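Local coordinates for protein glutathione S-transferase (Xanthomonas axonopodis pv. citri, PDB 6NV6) that binds glutathione and, as a theta-class glutathione S-transferase, probably catalyses its conjugation to electrophilic substrates, at residues 16-21 with 162-168; 169-174 with 185-189. One frame throughout, in Å; residues are numbered along the deposited sequence.

In the fold
The first helix of the thioredoxin-like N-terminal domain, 13-25, carries segment 16-21. The chain then completes the sheet, passes through helix 68-79 and runs along the long helices 88-118 and 126-146 of the C-terminal domain. Only at helix 163-174 does contact 1 close this loop of 140 residues and join the two domains. Contact 2 follows in series. It opens further along the same helix and closes a loop of ten residues at helix 183-193, within the C-terminal domain. The contact centres lie about 12 Å apart. A probable hydrogen bond, D162 OD2 to W188 NE1, joins them. D162 OD2 also bonds to the backbone N of L153.

Contact 1 (16-21 with 162-168); sequences RKALWC and DIPLGSF
This is a buried helix-to-helix contact between the two domains, made by K17 and W20 of helix 13-25 against I163, P164, S167 and F168 of helix 163-174. It lies near the centre of the chain. The axes of the two short helical segments approach to 9.0 Å, with 115° between their N-to-C directions. K17 fits as a knob into the hole formed by I163, P164, S167 and F168. Its aliphatic chain does the touching: K17 CD lies 3.6 Å from P164 CA, and K17 CE reaches F168 CE2. A bend at chi3 (-149°) lies between the part of the chain at P164 and the ammonium end, which bonds to N14 and to N69 of helix 68-79.

W20 is turned with CG anti to the backbone N (chi1 179°). The six-membered ring of its indole packs against the start of helix 163-174, with CZ3 nearest the I163 backbone. I163 CG1 sits over one face in a CH-pi contact, 4.0 Å from the centroid of that ring. S167 OG meets the edge of the same ring, 3.5 Å from W20 CE3. That hydroxyl donates to I163 O at 2.7 Å, so it is satisfied within its own helix. I163 O thus takes two hydrogen bonds, from S167 OG and from S167 N, on opposite faces of its plane. G166 puts only backbone beside the ring: G166 C is 3.9 Å from W20 CZ3. The indole nitrogen of W20 bonds to E24. Packing of the first thioredoxin-fold helix against a helix of the all-helical domain is characteristic of the two-domain glutathione transferase fold.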
# COMPACT_ATOMS: atom_id res chain seq x y z
N ARG A 16 0.34 -0.97 -6.92
CA ARG A 16 1.22 -1.82 -6.12
C ARG A 16 0.42 -2.69 -5.17
O ARG A 16 0.73 -3.88 -4.99
CB ARG A 16 2.21 -0.96 -5.33
CG ARG A 16 3.36 -0.40 -6.14
CD ARG A 16 4.20 0.53 -5.27
NE ARG A 16 5.35 1.07 -5.99
CZ ARG A 16 5.55 2.36 -6.23
NH1 ARG A 16 4.70 3.26 -5.77
NH2 ARG A 16 6.62 2.73 -6.92
N LYS A 17 -0.60 -2.11 -4.53
CA LYS A 17 -1.48 -2.86 -3.65
C LYS A 17 -2.01 -4.11 -4.33
O LYS A 17 -2.06 -5.19 -3.74
CB LYS A 17 -2.67 -2.01 -3.23
CG LYS A 17 -2.39 -0.88 -2.28
CD LYS A 17 -3.73 -0.33 -1.85
CE LYS A 17 -3.68 1.14 -1.54
NZ LYS A 17 -5.07 1.65 -1.61
N ALA A 18 -2.42 -3.97 -5.59
CA ALA A 18 -3.03 -5.09 -6.29
C ALA A 18 -1.98 -6.08 -6.76
O ALA A 18 -2.18 -7.30 -6.62
CB ALA A 18 -3.85 -4.56 -7.47
N LEU A 19 -0.85 -5.59 -7.30
CA LEU A 19 0.21 -6.49 -7.75
C LEU A 19 0.75 -7.30 -6.59
O LEU A 19 0.94 -8.52 -6.71
CB LEU A 19 1.34 -5.70 -8.41
CG LEU A 19 0.81 -4.90 -9.60
CD1 LEU A 19 1.82 -3.90 -10.12
CD2 LEU A 19 0.33 -5.84 -10.69
N TRP A 20 0.98 -6.64 -5.46
CA TRP A 20 1.48 -7.35 -4.29
C TRP A 20 0.49 -8.44 -3.85
O TRP A 20 0.90 -9.56 -3.53
CB TRP A 20 1.73 -6.33 -3.18
CG TRP A 20 2.23 -6.91 -1.90
CD1 TRP A 20 2.75 -8.16 -1.70
CD2 TRP A 20 2.25 -6.26 -0.63
NE1 TRP A 20 3.09 -8.32 -0.39
CE2 TRP A 20 2.80 -7.17 0.29
CE3 TRP A 20 1.85 -5.00 -0.18
CZ2 TRP A 20 2.97 -6.84 1.65
CZ3 TRP A 20 2.03 -4.67 1.16
CH2 TRP A 20 2.57 -5.59 2.06
N CYS A 21 -0.80 -8.12 -3.82
CA CYS A 21 -1.80 -9.11 -3.44
C CYS A 21 -1.85 -10.27 -4.42
O CYS A 21 -1.86 -11.44 -4.02
CB CYS A 21 -3.17 -8.44 -3.32
SG CYS A 21 -4.33 -9.47 -2.45
N ASP A 162 -2.40 -5.30 6.14
CA ASP A 162 -1.12 -4.61 6.03
C ASP A 162 -0.83 -4.09 4.63
O ASP A 162 0.09 -3.28 4.45
CB ASP A 162 0.02 -5.55 6.45
CG ASP A 162 -0.00 -5.88 7.92
OD1 ASP A 162 -0.78 -6.78 8.32
OD2 ASP A 162 0.78 -5.24 8.66
N ILE A 163 -1.59 -4.53 3.64
CA ILE A 163 -1.21 -4.33 2.24
C ILE A 163 -1.41 -2.89 1.78
O ILE A 163 -0.49 -2.34 1.16
CB ILE A 163 -1.96 -5.34 1.36
CG1 ILE A 163 -1.36 -6.73 1.56
CG2 ILE A 163 -1.91 -4.94 -0.11
CD1 ILE A 163 -2.10 -7.82 0.82
N PRO A 164 -2.55 -2.22 2.04
CA PRO A 164 -2.69 -0.84 1.53
C PRO A 164 -1.64 0.12 2.08
O PRO A 164 -0.93 0.77 1.29
CB PRO A 164 -4.11 -0.45 1.96
CG PRO A 164 -4.82 -1.74 2.06
CD PRO A 164 -3.83 -2.72 2.58
N LEU A 165 -1.49 0.21 3.41
CA LEU A 165 -0.44 1.08 3.96
C LEU A 165 0.96 0.57 3.61
O LEU A 165 1.88 1.37 3.40
CB LEU A 165 -0.58 1.22 5.47
CG LEU A 165 0.35 2.24 6.11
CD1 LEU A 165 0.11 3.65 5.55
CD2 LEU A 165 0.20 2.24 7.62
N GLY A 166 1.14 -0.76 3.55
CA GLY A 166 2.43 -1.32 3.18
C GLY A 166 2.89 -0.89 1.80
O GLY A 166 4.09 -0.73 1.57
N SER A 167 1.95 -0.70 0.87
CA SER A 167 2.33 -0.28 -0.47
C SER A 167 2.69 1.20 -0.51
O SER A 167 3.49 1.62 -1.36
CB SER A 167 1.21 -0.60 -1.46
OG SER A 167 0.67 -1.89 -1.25
N PHE A 168 2.11 2.01 0.38
CA PHE A 168 2.54 3.41 0.47
C PHE A 168 3.87 3.54 1.19
O PHE A 168 4.71 4.35 0.79
CB PHE A 168 1.49 4.25 1.21
CG PHE A 168 0.31 4.64 0.36
CD1 PHE A 168 0.35 5.77 -0.42
CD2 PHE A 168 -0.85 3.88 0.38
CE1 PHE A 168 -0.75 6.13 -1.19
CE2 PHE A 168 -1.95 4.24 -0.39
CZ PHE A 168 -1.89 5.37 -1.18

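Contact 2 (169-174 with 185-189); sequences IYAWFE and LQAWY
F173 lies alongside Y189 with the two rings near parallel, their planes 7° apart. They are slid so far that they barely overlap, and the centroids are 4.9 Å apart. This is helix packing inside the all-helical C-terminal domain of the glutathione transferase fold. Helix 163-174 crosses helix 183-193 here.

Y189 is the knob, set among I169, Y170, F173 and E174. Its side chain runs out from the helix with CG anti to the backbone N, which carries the hydroxyl across to the far helix. I169 passes Y189 in the opposite direction, and I169 CG2 lies 3.7 Å from Y189 CD1. The same methyl also touches W188 CZ3. Deeper in, I169 and L185 meet tip to tip, with I169 CD1 4.0 Å from L185 CD2. F173 CZ rests on that leucine methyl too, and on Q186 CA at 3.7 Å. W172 CD1 covers one face of the F173 ring over its centre.

R193 makes a cation-pi contact with Y189. Helix 196-201 adds Y198 against I169, Y170 and Y189. On the solvent-exposed side, the E174 chain bends at chi2 (-58°) and takes its carboxylate to the tyrosine. Y189 OH donates to E174 OE2 at 2.9 Å, on the anti side and 25° out of the carboxylate plane.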
# COMPACT_ATOMS: atom_id res chain seq x y z
N ILE A 169 4.07 2.73 2.24
CA ILE A 169 5.21 2.96 3.14
C ILE A 169 6.53 2.68 2.45
O ILE A 169 7.59 3.11 2.93
CB ILE A 169 5.06 2.13 4.42
CG1 ILE A 169 5.50 2.96 5.62
CG2 ILE A 169 5.85 0.84 4.33
CD1 ILE A 169 4.53 4.07 5.95
N TYR A 170 6.50 1.97 1.32
CA TYR A 170 7.68 1.90 0.46
C TYR A 170 8.06 3.30 -0.02
O TYR A 170 9.22 3.72 0.09
CB TYR A 170 7.43 0.96 -0.71
CG TYR A 170 8.53 0.99 -1.75
CD1 TYR A 170 9.81 0.56 -1.43
CD2 TYR A 170 8.29 1.46 -3.04
CE1 TYR A 170 10.82 0.59 -2.36
CE2 TYR A 170 9.30 1.48 -3.98
CZ TYR A 170 10.56 1.04 -3.63
OH TYR A 170 11.56 1.06 -4.56
N ALA A 171 7.09 4.05 -0.55
CA ALA A 171 7.38 5.41 -0.98
C ALA A 171 7.86 6.26 0.19
O ALA A 171 8.84 7.00 0.06
CB ALA A 171 6.13 6.03 -1.62
N TRP A 172 7.20 6.14 1.34
CA TRP A 172 7.59 6.92 2.51
C TRP A 172 9.07 6.76 2.85
O TRP A 172 9.76 7.74 3.11
CB TRP A 172 6.73 6.51 3.70
CG TRP A 172 7.14 7.14 5.01
CD1 TRP A 172 7.79 6.52 6.06
CD2 TRP A 172 6.92 8.49 5.42
NE1 TRP A 172 7.98 7.42 7.09
CE2 TRP A 172 7.45 8.63 6.72
CE3 TRP A 172 6.31 9.60 4.82
CZ2 TRP A 172 7.40 9.83 7.43
CZ3 TRP A 172 6.27 10.79 5.52
CH2 TRP A 172 6.81 10.90 6.81
N PHE A 173 9.57 5.53 2.85
CA PHE A 173 10.91 5.29 3.35
C PHE A 173 11.99 5.49 2.30
O PHE A 173 13.14 5.77 2.65
CB PHE A 173 11.01 3.88 3.93
CG PHE A 173 10.50 3.77 5.35
CD1 PHE A 173 11.14 4.44 6.38
CD2 PHE A 173 9.37 3.02 5.65
CE1 PHE A 173 10.68 4.35 7.68
CE2 PHE A 173 8.90 2.92 6.95
CZ PHE A 173 9.56 3.59 7.96
N GLU A 174 11.66 5.36 1.02
CA GLU A 174 12.66 5.47 -0.03
C GLU A 174 12.62 6.80 -0.75
O GLU A 174 13.52 7.10 -1.53
CB GLU A 174 12.51 4.31 -1.02
CG GLU A 174 12.44 2.94 -0.33
CD GLU A 174 13.67 2.63 0.54
OE1 GLU A 174 14.78 3.10 0.19
OE2 GLU A 174 13.55 1.91 1.57
N LEU A 185 7.02 1.34 13.10
CA LEU A 185 6.72 1.45 11.68
C LEU A 185 7.87 0.93 10.83
O LEU A 185 7.65 0.20 9.86
CB LEU A 185 6.42 2.91 11.34
CG LEU A 185 5.94 3.15 9.91
CD1 LEU A 185 4.47 2.71 9.75
CD2 LEU A 185 6.14 4.62 9.54
N GLN A 186 9.11 1.29 11.19
CA GLN A 186 10.26 0.92 10.38
C GLN A 186 10.56 -0.58 10.46
O GLN A 186 10.89 -1.20 9.44
CB GLN A 186 11.48 1.72 10.82
CG GLN A 186 12.77 1.30 10.13
CD GLN A 186 13.91 2.24 10.43
OE1 GLN A 186 13.69 3.40 10.79
NE2 GLN A 186 15.15 1.75 10.29
N ALA A 187 10.49 -1.16 11.65
CA ALA A 187 10.73 -2.60 11.79
C ALA A 187 9.68 -3.40 11.04
O ALA A 187 9.97 -4.49 10.52
CB ALA A 187 10.75 -2.99 13.27
N TRP A 188 8.45 -2.89 10.98
CA TRP A 188 7.40 -3.50 10.17
C TRP A 188 7.76 -3.45 8.69
O TRP A 188 7.63 -4.45 7.98
CB TRP A 188 6.08 -2.78 10.45
CG TRP A 188 4.91 -3.00 9.52
CD1 TRP A 188 4.14 -4.13 9.41
CD2 TRP A 188 4.31 -2.03 8.64
NE1 TRP A 188 3.12 -3.94 8.51
CE2 TRP A 188 3.20 -2.66 8.02
CE3 TRP A 188 4.61 -0.71 8.31
CZ2 TRP A 188 2.39 -2.00 7.08
CZ3 TRP A 188 3.80 -0.05 7.37
CH2 TRP A 188 2.70 -0.70 6.77
N TYR A 189 8.25 -2.30 8.23
CA TYR A 189 8.71 -2.20 6.85
C TYR A 189 9.87 -3.14 6.59
O TYR A 189 9.98 -3.70 5.49
CB TYR A 189 9.11 -0.75 6.56
CG TYR A 189 9.70 -0.55 5.18
CD1 TYR A 189 9.05 -1.03 4.05
CD2 TYR A 189 10.89 0.13 5.01
CE1 TYR A 189 9.57 -0.84 2.80
CE2 TYR A 189 11.43 0.32 3.76
CZ TYR A 189 10.77 -0.16 2.66
OH TYR A 189 11.31 0.02 1.42